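Side-chain contacts in putative sulfatase yidJ (Bacteroides fragilis, PDB 2QZU), which probably hydrolyses sulfate esters as a metal-dependent member of the sulfatase family, consistent with an arylsulfatase: residues His134-Tyr139 / Pro160-Gly165; Lys140-Thr145 / Lys151-Glu156; Ile170-Tyr175 / Ser227-His232; Pro181-Thr186 / Ser192-Asn197. All coordinates share one frame; numbering follows the deposited sequence.

All four interactions lie in the sulfatase region, with all their centres 12 to 16 Å from one another. Interaction 1 closes the long loop between strands 126-130 and 168-172, and interaction 2 is nested inside that loop. Interaction 3 follows. It joins the ends of strands 168-172 and 222-228 of the mixed eight-stranded sheet. Interaction 4, the hairpin 182-183/194-195, is nested between the segments of interaction 3. The contacts touch one another. Asn-155 OD1 of interaction 2 takes a hydrogen bond from Thr-174 N of interaction 3, and Arg-163 of interaction 1 reaches Thr-186 O of interaction 4. The hairpin meets edge strand 168-172 through the Ala-171/Trp-184 backbone bond.

Interaction 1. Residues His134-Tyr139 / Pro160-Gly165; sequences HLDAPY and PERRHG
The guanidinium of Arg-162 meets Asp-136 at its edge, with the carboxylate oxygen OD1 close to the guanidinium plane. The carbonyl O of Leu-135 lies at the same group's edge, 3.4 Å from Arg-162 NH2. This is a side-on salt bridge within the long loop that joins strands 126-130 and 168-172 of the sulfatase fold. Two nitrogens grip one oxygen. Arg-162 NE is 2.8 Å from Asp-136 OD1, and Arg-162 NH2 is 2.7 Å from the same atom. Both bonds are bent to about 140°, because two N-H groups converge on a single acceptor. The carboxylate and guanidinium planes are turned 67° apart. NH2 uses the anti lone pair of OD1, while NE comes from above the carboxylate plane. The arginine chain runs extended through CG and CD and then bends at chi3 (58°), which brings the guanidinium back toward Asp-136.

The arginine end has further partners. NH2 also bonds Leu-109 O, which should help fix the rotation of the group. Nearby on the chain, His-134 ND1 bonds Ser-76 OG. Ser-76 is the predicted site of 3-oxoalanine but is an unmodified serine here. The bridge joins the chain two residues after His-134 to the arm returning to strand 168-172. A water adds a second link between the two arms. It donates to Asp-136 OD1 at 2.7 Å and to the backbone O of Arg-162 at 2.8 Å.

Interaction 2. Residues Lys140-Thr145 / Lys151-Glu156; sequences KPYVDT and KVAWNE
Ala-153 sets its methyl squarely over one face of the Tyr-142 ring. CB of Ala-153 lies 3.4 Å from the Tyr-142 ring centroid and only 6° off the ring normal, a CH-pi contact. Lys-140 CG covers the opposite face of that ring, nearer its rim, and the tyrosine is sandwiched.

Val-143 and Asn-155 cross at about a right angle. CG2 of Val-143 touches the backbone O of Asn-155 at 3.6 Å. Thr-145 crosses Asn-155 in the same way. Between Val-143 and Thr-145, Asp-144 centres an inverse gamma turn, with Thr-145 N bonded to Val-143 O. CG of Asn-155 is anti to its own N (chi1 -175°), and the amide reaches across to the threonine. A bond from Asn-155 ND2 to Thr-145 OG1 (3.2 Å) is doubtful, because ND2 sits too close to another atom. Thr-145 OG1 bonds Asn-147 OD1, and Asn-155 OD1 bonds Thr-174 N.

A water accepts from Val-143 N and donates to Asn-155 O and Glu-156 OE1. Glu-156 OE2 forms a salt bridge with Arg-190.

Both arms are irregular loop between strands 126-130 and 168-172. Met-182 of strand 182-183 packs on Thr-145. Val-152 packs on Ala-21 and Trp-154 on Gln-22 of the second subunit.

Interaction 3. Residues Ile170-Tyr175 / Ser227-His232; sequences IAYGTY and SMNPPH
A buried polar contact between Tyr-172 and Asn-229 links the ends of two parallel strands, 168-172 and 222-228, in the large mixed sheet. Strand 126-130 lies between them in the sheet, so side chains and waters span the distance. The amide nitrogen ND2 of Asn-229 donates to the phenol OH of Tyr-172 at 3.1 Å, with an N-H...O angle of 147°. The ring and amide planes are only 11° apart, yet they are not stacked. ND2 lies at the ring's edge, near its plane. From the amide's side, the phenol oxygen is tilted 21° out of plane. CG of Asn-229 is anti to its backbone N, which swings the amide toward the tyrosine. ND2 also bonds Asp-176 OD1. Tyr-175 O lies only 2.7 Å from Asn-229 ND2, but the angle is too poor for a hydrogen bond.

Two waters extend the link. One accepts from Tyr-172 OH at an unusually short 2.5 Å and donates to the backbone O of Ser-227 at 2.7 Å. The phenol oxygen therefore gives one hydrogen bond and receives another. The second water donates to Asn-229 OD1 at 2.9 Å and, weakly, to Thr-174 OG1. This water sits over the centre of the His-232 ring, 3.1 Å above its plane. After Asn-229 the chain turns through a cis peptide before Pro-231, and His-232 N bonds back to Asn-229 O.

Around the contact, selenomethionine Met-228 packs on helices 200-213 and 267-299, and Pro-231 rests on helix 267-299. Met-182 of strand 182-183 touches both Tyr-172 and Tyr-175.

Interaction 4. Residues Pro181-Thr186 / Ser192-Asn197; sequences PMYWNT and SFYYVN
Trp-184 and Phe-193 form the apolar centre of a short antiparallel beta hairpin, strands 182-183 and 194-195. Their side chains run side by side and point the same way. CB of Phe-193 sits over the five-membered ring of Trp-184, 3.6 Å from its centroid, in a CH-pi contact. The phenyl ring then turns its edge toward the indole face in an offset edge-to-face pair. The centroids of the Phe-193 ring and the Trp-184 six-membered ring are 5.5 Å apart, with planes at 69°.

Next to this pair lies selenomethionine Met-182. Its CB touches Tyr-195 CD1 at 3.6 Å, in the non-hydrogen-bonded pair of the hairpin. Met-182 CG takes the position between its N and carbonyl carbon (chi1 43°), and the chain bends again at chi2, leading its selenium end away from the opposite strand. Tyr-183 and Tyr-194 occupy the other face. CB of Tyr-183 lies off-centre over the Tyr-194 ring, and CG2 of Val-196 packs on Tyr-183 CD2 at 4.0 Å.

The phenol ends find partners farther out: Tyr-183 OH bonds Glu-204 and Tyr-194 OH bonds Tyr-203. Trp-184 NE1 bonds Arg-190 O. Trp-184 N bonds Ala-171 O of strand 168-172, so the hairpin docks against the edge of the large sheet. Asn-185 N is buried with no partner.

Backbone bonds fix the register. Tyr-183 N donates to Tyr-194 O, and Tyr-194 N donates back to Tyr-183 O, each at 2.9 Å. Val-196 N closes the ladder on Pro-181 O at 3.0 Å.

Interaction 1. Residues His134-Tyr139 / Pro160-Gly165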
# COMPACT_ATOMS: atom_id res chain seq x y z
N HIS A 134 3.78 -18.22 -10.86
CA HIS A 134 3.15 -18.58 -9.59
C HIS A 134 2.79 -20.06 -9.44
O HIS A 134 1.68 -20.39 -9.01
CB HIS A 134 1.89 -17.73 -9.36
CG HIS A 134 1.51 -17.60 -7.92
ND1 HIS A 134 0.30 -17.09 -7.51
CD2 HIS A 134 2.18 -17.92 -6.78
CE1 HIS A 134 0.25 -17.08 -6.19
NE2 HIS A 134 1.38 -17.58 -5.72
N LEU A 135 3.71 -20.95 -9.78
CA LEU A 135 3.45 -22.38 -9.65
C LEU A 135 4.58 -23.13 -8.92
O LEU A 135 4.63 -24.36 -8.95
CB LEU A 135 3.20 -23.00 -11.03
CG LEU A 135 1.80 -22.75 -11.59
CD1 LEU A 135 1.75 -23.13 -13.06
CD2 LEU A 135 0.77 -23.55 -10.78
N ASP A 136 5.46 -22.38 -8.27
CA ASP A 136 6.57 -22.98 -7.51
C ASP A 136 6.47 -22.63 -6.02
O ASP A 136 6.19 -21.49 -5.65
CB ASP A 136 7.92 -22.48 -8.05
CG ASP A 136 8.15 -22.87 -9.50
OD1 ASP A 136 8.03 -24.07 -9.82
OD2 ASP A 136 8.45 -21.98 -10.31
N ALA A 137 6.71 -23.63 -5.17
CA ALA A 137 6.67 -23.43 -3.72
C ALA A 137 7.96 -22.78 -3.23
O ALA A 137 9.06 -23.26 -3.52
CB ALA A 137 6.46 -24.78 -3.02
N PRO A 138 7.86 -21.67 -2.49
CA PRO A 138 9.09 -21.02 -2.01
C PRO A 138 9.79 -21.89 -0.96
O PRO A 138 9.14 -22.67 -0.26
CB PRO A 138 8.58 -19.71 -1.41
CG PRO A 138 7.27 -19.46 -2.13
CD PRO A 138 6.67 -20.85 -2.18
N TYR A 139 11.11 -21.75 -0.86
CA TYR A 139 11.87 -22.50 0.14
C TYR A 139 13.00 -21.61 0.68
O TYR A 139 13.45 -20.69 -0.00
CB TYR A 139 12.43 -23.80 -0.48
CG TYR A 139 13.56 -23.61 -1.46
CD1 TYR A 139 14.87 -23.42 -1.01
CD2 TYR A 139 13.33 -23.63 -2.84
CE1 TYR A 139 15.91 -23.26 -1.90
CE2 TYR A 139 14.38 -23.46 -3.74
CZ TYR A 139 15.67 -23.28 -3.26
OH TYR A 139 16.71 -23.11 -4.14
N PRO A 160 15.34 -24.21 -14.58
CA PRO A 160 15.07 -24.75 -15.92
C PRO A 160 14.31 -26.08 -15.98
O PRO A 160 13.42 -26.25 -16.81
CB PRO A 160 16.47 -24.86 -16.52
CG PRO A 160 17.17 -23.68 -15.92
CD PRO A 160 16.74 -23.77 -14.46
N GLU A 161 14.66 -27.02 -15.10
CA GLU A 161 14.00 -28.32 -15.11
C GLU A 161 12.54 -28.29 -14.66
O GLU A 161 11.83 -29.30 -14.76
CB GLU A 161 14.78 -29.33 -14.25
CG GLU A 161 14.72 -29.09 -12.75
CD GLU A 161 15.78 -28.12 -12.26
OE1 GLU A 161 16.36 -27.37 -13.09
OE2 GLU A 161 16.04 -28.11 -11.04
N ARG A 162 12.08 -27.13 -14.18
CA ARG A 162 10.68 -27.00 -13.76
C ARG A 162 9.91 -26.04 -14.68
O ARG A 162 8.81 -25.60 -14.35
CB ARG A 162 10.59 -26.50 -12.31
CG ARG A 162 10.87 -27.58 -11.26
CD ARG A 162 10.77 -27.03 -9.83
NE ARG A 162 9.46 -26.46 -9.54
CZ ARG A 162 8.37 -27.17 -9.26
NH1 ARG A 162 8.44 -28.49 -9.21
NH2 ARG A 162 7.22 -26.55 -9.04
N ARG A 163 10.48 -25.73 -15.84
CA ARG A 163 9.83 -24.81 -16.77
C ARG A 163 8.95 -25.48 -17.83
O ARG A 163 8.37 -24.80 -18.67
CB ARG A 163 10.88 -23.92 -17.45
CG ARG A 163 11.55 -22.99 -16.46
CD ARG A 163 12.65 -22.15 -17.09
NE ARG A 163 13.38 -21.44 -16.04
CZ ARG A 163 14.48 -20.73 -16.24
NH1 ARG A 163 15.00 -20.61 -17.45
NH2 ARG A 163 15.08 -20.15 -15.21
N HIS A 164 8.86 -26.80 -17.77
CA HIS A 164 8.03 -27.56 -18.69
C HIS A 164 8.12 -27.19 -20.17
O HIS A 164 7.10 -27.03 -20.85
CB HIS A 164 6.58 -27.49 -18.20
CG HIS A 164 6.37 -28.17 -16.88
ND1 HIS A 164 6.09 -29.51 -16.77
CD2 HIS A 164 6.52 -27.71 -15.61
CE1 HIS A 164 6.07 -29.86 -15.49
NE2 HIS A 164 6.33 -28.78 -14.77
N GLY A 165 9.34 -27.05 -20.67
CA GLY A 165 9.52 -26.75 -22.08
C GLY A 165 9.66 -25.30 -22.50
O GLY A 165 10.03 -25.02 -23.63
O HOH W 1 7.11 -25.11 -12.17

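Interaction 2. Residues Lys140-Thr145 / Lys151-Glu156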
# COMPACT_ATOMS: atom_id res chain seq x y z
N LYS A 140 13.43 -21.88 1.91
CA LYS A 140 14.48 -21.08 2.54
C LYS A 140 15.90 -21.41 2.08
O LYS A 140 16.22 -22.57 1.81
CB LYS A 140 14.41 -21.24 4.06
CG LYS A 140 13.11 -20.76 4.69
CD LYS A 140 13.18 -20.85 6.21
CE LYS A 140 11.92 -20.31 6.86
NZ LYS A 140 12.01 -20.34 8.35
N PRO A 141 16.77 -20.38 1.96
CA PRO A 141 16.48 -18.97 2.22
C PRO A 141 15.70 -18.37 1.05
O PRO A 141 16.07 -18.56 -0.11
CB PRO A 141 17.87 -18.36 2.38
CG PRO A 141 18.69 -19.18 1.43
CD PRO A 141 18.21 -20.58 1.72
N TYR A 142 14.63 -17.64 1.36
CA TYR A 142 13.79 -17.04 0.32
C TYR A 142 14.51 -15.97 -0.50
O TYR A 142 15.36 -15.25 0.02
CB TYR A 142 12.54 -16.44 0.96
CG TYR A 142 11.75 -17.40 1.81
CD1 TYR A 142 11.28 -18.61 1.29
CD2 TYR A 142 11.46 -17.11 3.15
CE1 TYR A 142 10.55 -19.50 2.08
CE2 TYR A 142 10.73 -18.00 3.94
CZ TYR A 142 10.28 -19.19 3.40
OH TYR A 142 9.57 -20.08 4.17
N VAL A 143 14.16 -15.87 -1.78
CA VAL A 143 14.78 -14.86 -2.63
C VAL A 143 14.40 -13.49 -2.07
O VAL A 143 13.33 -13.32 -1.48
CB VAL A 143 14.32 -14.97 -4.11
CG1 VAL A 143 14.80 -16.29 -4.70
CG2 VAL A 143 12.81 -14.85 -4.21
N ASP A 144 15.29 -12.52 -2.26
CA ASP A 144 15.12 -11.18 -1.71
C ASP A 144 14.15 -10.18 -2.35
O ASP A 144 14.57 -9.14 -2.86
CB ASP A 144 16.51 -10.54 -1.57
CG ASP A 144 16.49 -9.27 -0.74
OD1 ASP A 144 15.77 -9.24 0.28
OD2 ASP A 144 17.21 -8.31 -1.10
N THR A 145 12.85 -10.49 -2.32
CA THR A 145 11.84 -9.56 -2.82
C THR A 145 10.93 -9.22 -1.64
O THR A 145 10.85 -9.99 -0.69
CB THR A 145 11.01 -10.13 -4.00
OG1 THR A 145 10.47 -11.41 -3.63
CG2 THR A 145 11.88 -10.27 -5.24
N LYS A 151 6.42 -13.45 7.98
CA LYS A 151 6.02 -14.81 8.30
C LYS A 151 5.80 -15.72 7.10
O LYS A 151 6.14 -16.90 7.14
CB LYS A 151 4.76 -14.78 9.16
N VAL A 152 5.24 -15.17 6.02
CA VAL A 152 4.95 -15.97 4.83
C VAL A 152 5.57 -15.42 3.54
O VAL A 152 5.37 -14.25 3.20
CB VAL A 152 3.42 -16.11 4.63
CG1 VAL A 152 3.13 -16.95 3.40
CG2 VAL A 152 2.79 -16.73 5.88
N ALA A 153 6.30 -16.28 2.83
CA ALA A 153 6.95 -15.93 1.56
C ALA A 153 6.09 -16.41 0.40
O ALA A 153 5.50 -17.49 0.46
CB ALA A 153 8.34 -16.56 1.49
N TRP A 154 6.07 -15.63 -0.68
CA TRP A 154 5.24 -15.96 -1.84
C TRP A 154 5.96 -16.13 -3.17
O TRP A 154 5.44 -16.77 -4.09
CB TRP A 154 4.18 -14.88 -2.04
CG TRP A 154 3.11 -14.87 -1.00
CD1 TRP A 154 3.24 -14.55 0.32
CD2 TRP A 154 1.74 -15.23 -1.19
NE1 TRP A 154 2.04 -14.70 0.97
CE2 TRP A 154 1.10 -15.12 0.06
CE3 TRP A 154 0.98 -15.65 -2.30
CZ2 TRP A 154 -0.26 -15.41 0.24
CZ3 TRP A 154 -0.37 -15.94 -2.12
CH2 TRP A 154 -0.97 -15.82 -0.86
N ASN A 155 7.15 -15.56 -3.29
CA ASN A 155 7.88 -15.59 -4.55
C ASN A 155 9.04 -16.58 -4.56
O ASN A 155 9.78 -16.70 -3.59
CB ASN A 155 8.35 -14.16 -4.85
CG ASN A 155 9.03 -14.03 -6.20
OD1 ASN A 155 8.55 -14.56 -7.21
ND2 ASN A 155 10.13 -13.31 -6.22
N GLU A 156 9.16 -17.30 -5.66
CA GLU A 156 10.22 -18.29 -5.81
C GLU A 156 10.68 -18.39 -7.27
O GLU A 156 9.93 -18.07 -8.19
CB GLU A 156 9.73 -19.66 -5.31
CG GLU A 156 10.76 -20.78 -5.38
CD GLU A 156 12.06 -20.42 -4.66
OE1 GLU A 156 12.05 -20.29 -3.42
OE2 GLU A 156 13.09 -20.27 -5.35
O HOH W 2 12.00 -17.79 -2.32

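Interaction 3. Residues Ile170-Tyr175 / Ser227-His232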
# COMPACT_ATOMS: atom_id res chain seq x y z
N ILE A 170 11.35 -15.18 -19.18
CA ILE A 170 11.48 -13.85 -18.58
C ILE A 170 10.27 -13.81 -17.66
O ILE A 170 9.22 -13.28 -18.02
CB ILE A 170 11.36 -12.73 -19.63
CG1 ILE A 170 12.46 -12.90 -20.68
CG2 ILE A 170 11.49 -11.37 -18.95
CD1 ILE A 170 12.33 -11.96 -21.86
N ALA A 171 10.43 -14.39 -16.48
CA ALA A 171 9.32 -14.50 -15.56
C ALA A 171 9.68 -14.44 -14.09
O ALA A 171 10.85 -14.31 -13.71
CB ALA A 171 8.58 -15.80 -15.85
N TYR A 172 8.65 -14.55 -13.26
CA TYR A 172 8.80 -14.54 -11.81
C TYR A 172 7.69 -15.39 -11.18
O TYR A 172 6.80 -15.88 -11.88
CB TYR A 172 8.73 -13.10 -11.28
CG TYR A 172 7.45 -12.37 -11.64
CD1 TYR A 172 7.28 -11.78 -12.89
CD2 TYR A 172 6.41 -12.28 -10.72
CE1 TYR A 172 6.09 -11.11 -13.22
CE2 TYR A 172 5.22 -11.62 -11.03
CZ TYR A 172 5.07 -11.04 -12.28
OH TYR A 172 3.91 -10.37 -12.58
N GLY A 173 7.75 -15.58 -9.86
CA GLY A 173 6.73 -16.36 -9.16
C GLY A 173 5.50 -15.48 -9.03
O GLY A 173 4.51 -15.67 -9.73
N THR A 174 5.57 -14.52 -8.11
CA THR A 174 4.50 -13.55 -7.93
C THR A 174 5.15 -12.32 -7.29
O THR A 174 6.12 -12.44 -6.54
CB THR A 174 3.30 -14.08 -7.09
OG1 THR A 174 2.18 -13.20 -7.27
CG2 THR A 174 3.65 -14.18 -5.62
N TYR A 175 4.64 -11.14 -7.63
CA TYR A 175 5.19 -9.87 -7.16
C TYR A 175 4.20 -8.83 -7.66
O TYR A 175 3.89 -8.80 -8.86
CB TYR A 175 6.56 -9.66 -7.82
CG TYR A 175 7.25 -8.36 -7.50
CD1 TYR A 175 8.16 -8.26 -6.45
CD2 TYR A 175 7.04 -7.24 -8.30
CE1 TYR A 175 8.85 -7.07 -6.21
CE2 TYR A 175 7.72 -6.05 -8.07
CZ TYR A 175 8.63 -5.97 -7.03
OH TYR A 175 9.33 -4.80 -6.84
N SER A 227 1.92 -13.45 -19.47
CA SER A 227 1.12 -13.44 -18.25
C SER A 227 1.30 -12.12 -17.49
O SER A 227 2.25 -11.97 -16.72
CB SER A 227 1.54 -14.63 -17.38
OG SER A 227 0.82 -14.68 -16.17
N MSE A 228 0.38 -11.19 -17.70
CA MSE A 228 0.44 -9.88 -17.05
C MSE A 228 -0.20 -9.89 -15.67
O MSE A 228 -1.15 -10.62 -15.43
CB MSE A 228 -0.24 -8.83 -17.94
CG MSE A 228 0.42 -8.68 -19.30
SE MSE A 228 -0.60 -7.50 -20.45
CE MSE A 228 0.62 -7.42 -21.96
N ASN A 229 0.33 -9.05 -14.78
CA ASN A 229 -0.17 -8.98 -13.41
C ASN A 229 -1.40 -8.08 -13.27
O ASN A 229 -2.44 -8.53 -12.77
CB ASN A 229 0.95 -8.54 -12.46
CG ASN A 229 0.77 -9.09 -11.06
OD1 ASN A 229 -0.33 -9.07 -10.52
ND2 ASN A 229 1.85 -9.59 -10.47
N PRO A 230 -1.31 -6.80 -13.68
CA PRO A 230 -2.51 -5.97 -13.54
C PRO A 230 -3.60 -6.64 -14.38
O PRO A 230 -3.30 -7.32 -15.35
CB PRO A 230 -2.08 -4.64 -14.16
CG PRO A 230 -0.58 -4.61 -13.94
CD PRO A 230 -0.18 -6.04 -14.24
N PRO A 231 -4.89 -6.44 -14.04
CA PRO A 231 -5.46 -5.61 -12.97
C PRO A 231 -5.46 -6.19 -11.55
O PRO A 231 -6.30 -5.82 -10.74
CB PRO A 231 -6.87 -5.34 -13.48
CG PRO A 231 -7.22 -6.63 -14.13
CD PRO A 231 -5.96 -6.99 -14.89
N HIS A 232 -4.52 -7.09 -11.26
CA HIS A 232 -4.41 -7.65 -9.92
C HIS A 232 -3.97 -6.50 -9.01
O HIS A 232 -3.39 -5.52 -9.48
CB HIS A 232 -3.39 -8.79 -9.91
CG HIS A 232 -3.17 -9.40 -8.56
ND1 HIS A 232 -2.23 -8.92 -7.67
CD2 HIS A 232 -3.74 -10.47 -7.96
CE1 HIS A 232 -2.23 -9.67 -6.58
NE2 HIS A 232 -3.14 -10.62 -6.73
O HOH W 3 3.28 -10.12 -15.02
O HOH W 4 -0.29 -11.18 -8.60

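Interaction 4. Residues Pro181-Thr186 / Ser192-Asn197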
# COMPACT_ATOMS: atom_id res chain seq x y z
N PRO A 181 8.58 -3.94 -11.47
CA PRO A 181 8.54 -5.40 -11.45
C PRO A 181 9.92 -6.03 -11.54
O PRO A 181 10.89 -5.36 -11.90
CB PRO A 181 7.69 -5.73 -12.68
CG PRO A 181 8.11 -4.67 -13.64
CD PRO A 181 8.12 -3.42 -12.77
N MSE A 182 10.02 -7.30 -11.17
CA MSE A 182 11.29 -8.01 -11.26
C MSE A 182 11.09 -9.27 -12.08
O MSE A 182 9.97 -9.79 -12.20
CB MSE A 182 11.86 -8.33 -9.87
CG MSE A 182 10.86 -8.85 -8.85
SE MSE A 182 10.40 -10.69 -9.13
CE MSE A 182 9.45 -11.03 -7.50
N TYR A 183 12.18 -9.76 -12.66
CA TYR A 183 12.14 -10.93 -13.51
C TYR A 183 13.45 -11.69 -13.47
O TYR A 183 14.48 -11.17 -13.01
CB TYR A 183 11.93 -10.52 -14.98
CG TYR A 183 10.70 -9.70 -15.24
CD1 TYR A 183 9.49 -10.30 -15.57
CD2 TYR A 183 10.74 -8.31 -15.14
CE1 TYR A 183 8.34 -9.55 -15.77
CE2 TYR A 183 9.59 -7.54 -15.34
CZ TYR A 183 8.40 -8.17 -15.65
OH TYR A 183 7.26 -7.41 -15.82
N TRP A 184 13.40 -12.92 -13.95
CA TRP A 184 14.57 -13.77 -14.09
C TRP A 184 14.58 -14.04 -15.59
O TRP A 184 13.55 -14.41 -16.15
CB TRP A 184 14.40 -15.11 -13.38
CG TRP A 184 14.71 -15.12 -11.93
CD1 TRP A 184 15.94 -15.23 -11.35
CD2 TRP A 184 13.76 -15.11 -10.86
NE1 TRP A 184 15.82 -15.30 -9.98
CE2 TRP A 184 14.49 -15.22 -9.65
CE3 TRP A 184 12.36 -15.01 -10.81
CZ2 TRP A 184 13.86 -15.25 -8.41
CZ3 TRP A 184 11.74 -15.04 -9.57
CH2 TRP A 184 12.49 -15.16 -8.38
N ASN A 185 15.72 -13.83 -16.23
CA ASN A 185 15.84 -14.12 -17.65
C ASN A 185 16.15 -15.61 -17.73
O ASN A 185 16.24 -16.28 -16.70
CB ASN A 185 16.95 -13.28 -18.29
CG ASN A 185 18.26 -13.39 -17.54
OD1 ASN A 185 18.82 -14.48 -17.42
ND2 ASN A 185 18.75 -12.27 -17.03
N THR A 186 16.34 -16.14 -18.94
CA THR A 186 16.58 -17.57 -19.12
C THR A 186 17.75 -18.19 -18.36
O THR A 186 17.61 -19.27 -17.79
CB THR A 186 16.73 -17.91 -20.62
OG1 THR A 186 15.58 -17.45 -21.33
CG2 THR A 186 16.86 -19.43 -20.81
N SER A 192 19.81 -13.89 -8.87
CA SER A 192 20.18 -12.86 -9.84
C SER A 192 19.03 -12.31 -10.68
O SER A 192 19.19 -12.07 -11.88
CB SER A 192 21.28 -13.39 -10.76
OG SER A 192 22.48 -13.58 -10.03
N PHE A 193 17.88 -12.11 -10.05
CA PHE A 193 16.74 -11.52 -10.74
C PHE A 193 17.07 -10.04 -10.88
O PHE A 193 17.98 -9.54 -10.23
CB PHE A 193 15.45 -11.70 -9.93
CG PHE A 193 15.58 -11.31 -8.48
CD1 PHE A 193 16.04 -12.22 -7.54
CD2 PHE A 193 15.25 -10.02 -8.06
CE1 PHE A 193 16.17 -11.86 -6.20
CE2 PHE A 193 15.37 -9.65 -6.73
CZ PHE A 193 15.83 -10.57 -5.79
N TYR A 194 16.34 -9.34 -11.75
CA TYR A 194 16.58 -7.91 -11.95
C TYR A 194 15.27 -7.14 -11.92
O TYR A 194 14.20 -7.69 -12.17
CB TYR A 194 17.27 -7.67 -13.30
CG TYR A 194 16.48 -8.16 -14.49
CD1 TYR A 194 16.60 -9.47 -14.93
CD2 TYR A 194 15.61 -7.31 -15.18
CE1 TYR A 194 15.87 -9.94 -16.02
CE2 TYR A 194 14.88 -7.77 -16.28
CZ TYR A 194 15.02 -9.08 -16.69
OH TYR A 194 14.31 -9.56 -17.77
N TYR A 195 15.37 -5.85 -11.61
CA TYR A 195 14.21 -4.98 -11.56
C TYR A 195 14.19 -4.12 -12.82
O TYR A 195 15.23 -3.83 -13.41
CB TYR A 195 14.28 -4.07 -10.33
CG TYR A 195 14.02 -4.76 -9.02
CD1 TYR A 195 12.72 -5.07 -8.61
CD2 TYR A 195 15.08 -5.10 -8.17
CE1 TYR A 195 12.48 -5.70 -7.40
CE2 TYR A 195 14.85 -5.74 -6.96
CZ TYR A 195 13.55 -6.04 -6.58
OH TYR A 195 13.33 -6.67 -5.38
N VAL A 196 12.99 -3.72 -13.23
CA VAL A 196 12.79 -2.88 -14.40
C VAL A 196 12.01 -1.64 -13.99
O VAL A 196 11.01 -1.74 -13.28
CB VAL A 196 12.00 -3.63 -15.50
CG1 VAL A 196 11.80 -2.72 -16.70
CG2 VAL A 196 12.74 -4.90 -15.91
N ASN A 197 12.46 -0.46 -14.43
CA ASN A 197 11.78 0.79 -14.09
C ASN A 197 10.77 1.12 -15.19
O ASN A 197 10.90 2.11 -15.90
CB ASN A 197 12.80 1.92 -13.95
CG ASN A 197 13.65 1.79 -12.69
OD1 ASN A 197 14.70 2.42 -12.56
ND2 ASN A 197 13.19 0.98 -11.74